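PDB 6HVG: alternansucrase from Leuconostoc mesenteroides, which belongs to glycosyl hydrolase family 70, combining a domain of the TIM-barrel clan with repeats of the choline-binding and cell-wall-binding type and a bound calcium ion. Local coordinates for residues P822-G827 against S1042-E1047; T740-N745 against N817-P822; Q1087-G1092 against N1128-G1133. One frame throughout, in Å; residues are numbered along the deposited sequence.

Contact 1 of 3, residues P822-G827 against S1042-E1047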
# COMPACT_ATOMS: atom_id res chain seq x y z
N PRO A 822 26.87 6.35 9.98
CA PRO A 822 25.73 7.18 9.57
C PRO A 822 25.54 7.21 8.06
O PRO A 822 26.50 7.07 7.32
CB PRO A 822 26.08 8.56 10.10
CG PRO A 822 27.56 8.55 10.21
CD PRO A 822 27.94 7.15 10.60
N ARG A 823 24.30 7.36 7.62
CA ARG A 823 24.00 7.57 6.21
C ARG A 823 23.28 8.89 5.99
O ARG A 823 22.35 9.24 6.72
CB ARG A 823 23.16 6.44 5.64
CG ARG A 823 23.07 6.53 4.13
CD ARG A 823 22.37 5.33 3.53
NE ARG A 823 20.97 5.30 3.91
CZ ARG A 823 20.11 4.39 3.51
NH1 ARG A 823 20.49 3.43 2.68
NH2 ARG A 823 18.85 4.45 3.94
N VAL A 824 23.74 9.62 4.98
CA VAL A 824 23.21 10.92 4.64
C VAL A 824 22.41 10.87 3.34
O VAL A 824 22.86 10.30 2.32
CB VAL A 824 24.35 11.94 4.47
CG1 VAL A 824 23.77 13.31 4.12
CG2 VAL A 824 25.18 12.03 5.74
N TYR A 825 21.22 11.46 3.38
CA TYR A 825 20.28 11.39 2.26
C TYR A 825 20.46 12.59 1.34
O TYR A 825 20.33 13.73 1.77
CB TYR A 825 18.82 11.31 2.81
CG TYR A 825 17.73 11.32 1.75
CD1 TYR A 825 17.82 10.54 0.61
CD2 TYR A 825 16.60 12.13 1.89
CE1 TYR A 825 16.81 10.56 -0.35
CE2 TYR A 825 15.59 12.15 0.94
CZ TYR A 825 15.71 11.37 -0.18
OH TYR A 825 14.72 11.40 -1.13
N TYR A 826 20.72 12.30 0.08
CA TYR A 826 20.78 13.32 -0.98
C TYR A 826 19.74 14.41 -0.83
O TYR A 826 20.05 15.58 -0.98
CB TYR A 826 20.59 12.62 -2.34
CG TYR A 826 20.30 13.56 -3.49
CD1 TYR A 826 21.33 14.15 -4.23
CD2 TYR A 826 19.01 13.86 -3.84
CE1 TYR A 826 21.07 14.97 -5.31
CE2 TYR A 826 18.73 14.69 -4.91
CZ TYR A 826 19.77 15.24 -5.64
OH TYR A 826 19.46 16.06 -6.69
N GLY A 827 18.51 14.01 -0.55
CA GLY A 827 17.37 14.92 -0.49
C GLY A 827 17.29 15.83 0.71
O GLY A 827 16.45 16.71 0.75
N SER A 1042 34.35 5.54 11.58
CA SER A 1042 34.98 6.56 10.74
C SER A 1042 34.41 6.63 9.33
O SER A 1042 34.81 7.50 8.56
CB SER A 1042 36.49 6.33 10.69
OG SER A 1042 37.02 6.24 12.00
N ASN A 1043 33.50 5.72 8.98
CA ASN A 1043 32.84 5.74 7.68
C ASN A 1043 31.57 6.54 7.66
O ASN A 1043 30.94 6.74 8.68
CB ASN A 1043 32.53 4.32 7.24
CG ASN A 1043 33.77 3.55 6.90
OD1 ASN A 1043 34.30 3.69 5.79
ND2 ASN A 1043 34.26 2.76 7.84
N VAL A 1044 31.23 7.05 6.49
CA VAL A 1044 29.95 7.71 6.25
C VAL A 1044 29.45 7.29 4.87
O VAL A 1044 30.19 7.40 3.88
CB VAL A 1044 30.09 9.23 6.26
CG1 VAL A 1044 28.74 9.87 5.98
CG2 VAL A 1044 30.64 9.70 7.59
N ILE A 1045 28.21 6.82 4.80
CA ILE A 1045 27.60 6.47 3.52
C ILE A 1045 26.76 7.63 3.05
O ILE A 1045 26.09 8.27 3.84
CB ILE A 1045 26.68 5.25 3.65
CG1 ILE A 1045 27.44 4.06 4.22
CG2 ILE A 1045 26.12 4.87 2.29
CD1 ILE A 1045 26.55 2.93 4.66
N TYR A 1046 26.81 7.91 1.76
CA TYR A 1046 25.97 8.93 1.18
C TYR A 1046 25.02 8.23 0.25
O TYR A 1046 25.45 7.60 -0.73
CB TYR A 1046 26.81 9.94 0.43
CG TYR A 1046 26.06 11.04 -0.26
CD1 TYR A 1046 25.40 12.02 0.47
CD2 TYR A 1046 26.04 11.14 -1.63
CE1 TYR A 1046 24.73 13.05 -0.15
CE2 TYR A 1046 25.37 12.18 -2.27
CZ TYR A 1046 24.72 13.13 -1.52
OH TYR A 1046 24.06 14.15 -2.16
N GLU A 1047 23.74 8.32 0.56
CA GLU A 1047 22.71 7.79 -0.31
C GLU A 1047 22.41 8.89 -1.28
O GLU A 1047 21.70 9.84 -0.94
CB GLU A 1047 21.50 7.48 0.53
CG GLU A 1047 20.39 6.80 -0.24
CD GLU A 1047 19.12 6.75 0.58
OE1 GLU A 1047 18.94 7.63 1.43
OE2 GLU A 1047 18.32 5.83 0.39
O HOH W 1 19.75 7.68 4.35

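Contact 2 of 3, residues T740-N745 against N817-P822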
# COMPACT_ATOMS: atom_id res chain seq x y z
N THR A 740 31.34 -2.64 25.99
CA THR A 740 30.41 -3.72 25.66
C THR A 740 30.28 -3.90 24.16
O THR A 740 30.17 -2.94 23.43
CB THR A 740 29.02 -3.51 26.30
OG1 THR A 740 28.38 -2.39 25.71
CG2 THR A 740 29.15 -3.29 27.83
N LYS A 741 30.32 -5.15 23.71
CA LYS A 741 30.17 -5.48 22.30
C LYS A 741 28.76 -5.16 21.88
O LYS A 741 27.81 -5.48 22.58
CB LYS A 741 30.45 -6.96 22.06
CG LYS A 741 30.92 -7.26 20.65
CD LYS A 741 30.94 -8.76 20.40
CE LYS A 741 31.56 -9.07 19.05
NZ LYS A 741 31.35 -10.50 18.69
N VAL A 742 28.62 -4.56 20.71
CA VAL A 742 27.34 -4.09 20.26
C VAL A 742 27.18 -4.42 18.77
O VAL A 742 28.17 -4.73 18.08
CB VAL A 742 27.20 -2.59 20.57
CG1 VAL A 742 27.89 -1.76 19.51
CG2 VAL A 742 25.75 -2.20 20.73
N ILE A 743 25.95 -4.37 18.27
CA ILE A 743 25.69 -4.83 16.90
C ILE A 743 26.05 -3.76 15.88
O ILE A 743 25.49 -2.65 15.93
CB ILE A 743 24.22 -5.24 16.70
CG1 ILE A 743 23.88 -6.39 17.65
CG2 ILE A 743 23.98 -5.61 15.24
CD1 ILE A 743 22.49 -6.96 17.49
N PRO A 744 26.96 -4.08 14.95
CA PRO A 744 27.34 -3.06 13.98
C PRO A 744 26.19 -2.68 13.09
O PRO A 744 25.41 -3.56 12.70
CB PRO A 744 28.46 -3.72 13.18
CG PRO A 744 28.26 -5.17 13.37
CD PRO A 744 27.63 -5.36 14.71
N ASN A 745 26.10 -1.40 12.74
CA ASN A 745 24.92 -0.88 12.06
C ASN A 745 25.13 0.43 11.29
O ASN A 745 26.03 1.19 11.59
CB ASN A 745 23.83 -0.63 13.09
CG ASN A 745 24.13 0.55 13.98
OD1 ASN A 745 23.66 1.66 13.76
ND2 ASN A 745 24.94 0.31 14.99
N ASN A 817 27.00 10.31 16.96
CA ASN A 817 26.80 9.04 17.68
C ASN A 817 27.95 8.05 17.47
O ASN A 817 28.37 7.77 16.33
CB ASN A 817 25.49 8.37 17.25
CG ASN A 817 24.27 8.84 18.06
OD1 ASN A 817 24.40 9.50 19.08
ND2 ASN A 817 23.07 8.49 17.58
N LYS A 818 28.42 7.49 18.58
CA LYS A 818 29.35 6.39 18.56
C LYS A 818 28.65 5.07 18.15
O LYS A 818 27.44 4.90 18.32
CB LYS A 818 29.98 6.23 19.95
CG LYS A 818 31.09 5.19 20.06
CD LYS A 818 31.71 5.20 21.45
CE LYS A 818 32.35 3.87 21.81
NZ LYS A 818 33.45 3.48 20.88
N ASP A 819 29.43 4.15 17.60
CA ASP A 819 28.96 2.82 17.21
C ASP A 819 27.81 2.88 16.19
O ASP A 819 26.73 2.34 16.43
CB ASP A 819 28.57 1.99 18.45
CG ASP A 819 29.77 1.50 19.24
OD1 ASP A 819 30.79 1.10 18.62
OD2 ASP A 819 29.70 1.50 20.50
N THR A 820 28.06 3.55 15.08
CA THR A 820 27.18 3.51 13.91
C THR A 820 27.94 3.98 12.67
O THR A 820 28.87 4.79 12.81
CB THR A 820 25.92 4.40 14.10
OG1 THR A 820 24.92 4.06 13.13
CG2 THR A 820 26.23 5.87 13.95
N VAL A 821 27.55 3.51 11.50
CA VAL A 821 27.93 4.15 10.26
C VAL A 821 26.77 5.03 9.81
O VAL A 821 25.75 4.53 9.35
CB VAL A 821 28.21 3.15 9.14
CG1 VAL A 821 28.50 3.89 7.84
CG2 VAL A 821 29.34 2.19 9.51
N PRO A 822 26.87 6.35 9.98
CA PRO A 822 25.73 7.18 9.57
C PRO A 822 25.54 7.21 8.06
O PRO A 822 26.50 7.07 7.32
CB PRO A 822 26.08 8.56 10.10
CG PRO A 822 27.56 8.55 10.21
CD PRO A 822 27.94 7.15 10.60

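Contact 3 of 3, residues Q1087-G1092 against N1128-G1133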
# COMPACT_ATOMS: atom_id res chain seq x y z
N GLN A 1087 20.91 0.94 -11.03
CA GLN A 1087 21.26 1.40 -12.37
C GLN A 1087 20.57 0.65 -13.50
O GLN A 1087 20.92 0.82 -14.68
CB GLN A 1087 22.77 1.29 -12.57
CG GLN A 1087 23.56 2.13 -11.59
CD GLN A 1087 23.31 3.60 -11.80
OE1 GLN A 1087 23.45 4.09 -12.91
NE2 GLN A 1087 22.95 4.30 -10.73
N TYR A 1088 19.54 -0.12 -13.16
CA TYR A 1088 18.94 -1.06 -14.11
C TYR A 1088 17.95 -0.32 -14.99
O TYR A 1088 17.34 0.64 -14.56
CB TYR A 1088 18.31 -2.20 -13.34
CG TYR A 1088 19.23 -2.63 -12.21
CD1 TYR A 1088 20.40 -3.30 -12.48
CD2 TYR A 1088 18.95 -2.31 -10.89
CE1 TYR A 1088 21.26 -3.67 -11.48
CE2 TYR A 1088 19.80 -2.69 -9.88
CZ TYR A 1088 20.96 -3.36 -10.18
OH TYR A 1088 21.85 -3.73 -9.20
N ARG A 1089 17.81 -0.75 -16.23
CA ARG A 1089 16.94 -0.04 -17.18
C ARG A 1089 15.47 -0.09 -16.76
O ARG A 1089 14.92 -1.19 -16.57
CB ARG A 1089 17.04 -0.61 -18.59
CG ARG A 1089 16.08 0.08 -19.55
CD ARG A 1089 16.40 -0.18 -20.99
NE ARG A 1089 17.82 -0.06 -21.28
CZ ARG A 1089 18.50 1.09 -21.32
NH1 ARG A 1089 17.91 2.25 -21.09
NH2 ARG A 1089 19.78 1.07 -21.63
N SER A 1090 14.85 1.08 -16.67
CA SER A 1090 13.47 1.17 -16.23
C SER A 1090 12.51 0.49 -17.21
O SER A 1090 12.70 0.55 -18.44
CB SER A 1090 13.04 2.61 -16.05
OG SER A 1090 11.65 2.70 -15.81
N SER A 1091 11.49 -0.16 -16.64
CA SER A 1091 10.40 -0.74 -17.41
C SER A 1091 9.43 0.35 -17.87
O SER A 1091 8.60 0.11 -18.75
CB SER A 1091 9.66 -1.79 -16.60
OG SER A 1091 9.23 -1.25 -15.36
N GLY A 1092 9.53 1.54 -17.28
CA GLY A 1092 8.88 2.73 -17.84
C GLY A 1092 7.36 2.73 -17.79
O GLY A 1092 6.76 2.36 -16.78
N ASN A 1128 21.21 4.96 -25.32
CA ASN A 1128 19.99 4.60 -24.62
C ASN A 1128 20.27 4.65 -23.12
O ASN A 1128 20.31 3.63 -22.44
CB ASN A 1128 19.52 3.20 -25.05
CG ASN A 1128 18.10 2.89 -24.63
OD1 ASN A 1128 17.20 3.72 -24.72
ND2 ASN A 1128 17.89 1.68 -24.19
N PRO A 1129 20.48 5.87 -22.61
CA PRO A 1129 20.74 6.00 -21.20
C PRO A 1129 19.58 5.59 -20.31
O PRO A 1129 18.44 5.60 -20.73
CB PRO A 1129 21.01 7.51 -21.02
CG PRO A 1129 20.34 8.16 -22.17
CD PRO A 1129 20.51 7.18 -23.29
N THR A 1130 19.91 5.22 -19.08
CA THR A 1130 18.93 5.11 -18.03
C THR A 1130 18.59 6.54 -17.60
O THR A 1130 18.91 7.49 -18.30
CB THR A 1130 19.50 4.33 -16.83
OG1 THR A 1130 20.61 5.04 -16.28
CG2 THR A 1130 19.97 2.94 -17.26
N LYS A 1131 17.92 6.69 -16.48
CA LYS A 1131 17.67 8.01 -15.92
C LYS A 1131 18.99 8.66 -15.46
O LYS A 1131 19.08 9.88 -15.32
CB LYS A 1131 16.71 7.89 -14.74
CG LYS A 1131 16.27 9.19 -14.11
CD LYS A 1131 15.11 8.91 -13.16
CE LYS A 1131 14.55 10.16 -12.51
NZ LYS A 1131 13.81 9.81 -11.27
N TYR A 1132 19.99 7.82 -15.22
CA TYR A 1132 21.26 8.25 -14.65
C TYR A 1132 22.43 8.30 -15.67
O TYR A 1132 23.52 8.72 -15.32
CB TYR A 1132 21.59 7.34 -13.44
CG TYR A 1132 20.42 7.20 -12.47
CD1 TYR A 1132 20.00 8.29 -11.69
CD2 TYR A 1132 19.72 6.01 -12.34
CE1 TYR A 1132 18.93 8.18 -10.82
CE2 TYR A 1132 18.64 5.89 -11.47
CZ TYR A 1132 18.24 6.97 -10.72
OH TYR A 1132 17.16 6.85 -9.87
N GLY A 1133 22.17 7.90 -16.92
CA GLY A 1133 23.17 7.98 -17.98
C GLY A 1133 23.54 6.64 -18.58
O GLY A 1133 22.98 5.62 -18.23

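Contact 1 of 3, residues P822-G827 against S1042-E1047
Arg-823 pairs with Ile-1045, Val-824 with Tyr-1046 and Tyr-825 with Glu-1047, joining two neighbouring parallel strands of the (β/α)8 barrel. The strand segments run 27° apart. Val-824 bonds to the residues flanking its partner, as parallel pairing requires: its N donates to Ile-1045 O at 2.9 Å, and its O accepts from Glu-1047 N. The ladder is extended at both ends by Ile-1045 N to Pro-822 O and by Tyr-826 N to Glu-1047 O.

Arg-823 and Ile-1045 both touch Ile-657 of strand 657-658, far away in the strand order, so this face looks across the barrel interior. From CB, which lies near Ile-1045 O, the Arg-823 chain runs along the neighbouring strand. Arg-823 CG packs on CB of Ile-1045 at 3.9 Å. The next methylene, Arg-823 CD, meets CB of Glu-1047 at 3.8 Å. A bend at chi3 (67°) then brings the guanidinium over the glutamate, with the two flat groups stacked 14° apart. Arg-823 NE donates a hydrogen bond to a water 2.7 Å away, and that water donates to Glu-1047 OE1. At the tip, Arg-823 NH2 stands 3.8 Å from Glu-1047 OE2, a long salt bridge of charges alone, since the oxygen lies above the plane and no N-H aims at it. NH1 forms a salt bridge with Glu-1083 of strand 1081-1083, on the far side of strand 1045-1047, while Glu-1047 OE2 is bonded to His-752 ND1.

The other face carries Val-824 and Tyr-1046, whose ring stacks on Phe-1074 of helix 1063-1075. CB of Val-824 meets CD1 of Tyr-1046 at 4.1 Å. Farther along, the Tyr-1046 hydroxyl comes to the edge of the Tyr-826 ring, near its plane, with OH 3.4 Å from Tyr-826 CD1.

Contact 2 of 3, residues T740-N745 against N817-P822
Asn-745 and Thr-820 face each other where the two segments, only 13° apart in direction over 742-745 and 819-821, enter neighbouring parallel strands of the barrel sheet. The backbone link is Val-821 N to Asn-745 O, a nearly straight bond (174°) of 2.8 Å. Val-821 also pairs through its backbone with Ser-747, which shows the parallel ladder continuing from here.

Beside this bond the amide of Asn-745 ties the incoming loops together. Its CG sits between the backbone N and the carbonyl carbon (chi1 71°), a turn that brings the amide over to residues 819 and 820. ND2 then serves two carbonyls, one from each segment. Asn-745 ND2 donates to Ile-743 O within its own segment at 3.2 Å, with that oxygen in the amide plane. Across the contact Asn-745 ND2 gives a second bond, 3.1 Å long, to Asp-819 O, a more tilted partner. The amide oxygen is used as well: Thr-820 OG1 donates to Asn-745 OD1 at 2.8 Å, approaching from well above the carbonyl plane rather than on a lone pair. The same hydroxyl is hydrogen-bonded to Ser-747 OG, so it bridges to the adjoining strand. With bonds at both ends, the rotation of the amide is fixed.

Asp-819 sends its carboxylate to Ser-1036 and Asn-736. Over one face of that carboxylate lies a methyl of Val-742, whose CG1 is 3.8 Å from Asp-819 CG and 3.9 Å from Asp-819 OD2.

Contact 3 of 3, residues Q1087-G1092 against N1128-G1133
An ST turn at Thr-1130, in which OG1 accepts from Tyr-1132 N, shapes the loop that receives Gln-1087 and Arg-1089; both segments belong to the long connection between strand 1081-1083 and helix 1135-1147. Thr-1130 OG1 donates to Gly-1133 O at 3.1 Å, on a lone pair; that carbonyl oxygen also accepts from Thr-1130 N. This leaves the Thr-1130 methyl to the other segment, with CG2 3.5 Å from Gln-1087 O.

Arg-1089 is held by backbone carbonyls. The chain bends at chi3 (-45°), and Arg-1089 NH2 donates to Asn-1128 O at 2.7 Å, in the plane of that carbonyl. Weak bonds from NH1 go to the same oxygen and to Pro-1129 O, the latter at the guanidinium edge. Thr-1130 CG2 lies more loosely over one face, and Asn-1128 ND2 over the opposite one, 3.0 Å above the guanidinium plane near its centre, without a hydrogen bond, both being donors. NE forms a salt bridge with Asp-1117.

Gln-1087 OE1 meets Tyr-1132 CB at 3.8 Å while bonding to Asn-1064, and NE2 is hydrogen-bonded to Ala-1085 O. Tyr-1132 packs on Thr-1063 and Asn-1064, seating the loop against helix 1063-1075 just ahead of helix 1135-1147.

Contacts 1 and 2 share Pro-822 and strand 821-825, and join it to its two neighbours in the barrel sheet, 1045-1047 and 745-747. They touch where Val-821 CG1 meets Ile-1045 CG1 at 3.8 Å. All ten touching residues of contact 1 are buried, and its backbone ladder carries charged groups inward. In contact 2, four of five are buried; at the strand entrance one backbone bond is supplemented by an asparagine amide. Contact 3 has no such ladder: its partly buried loops meet through side-chain-to-carbonyl bonds and packing. Its centre lies 23 Å from that of contact 1 and 35 Å from that of contact 2.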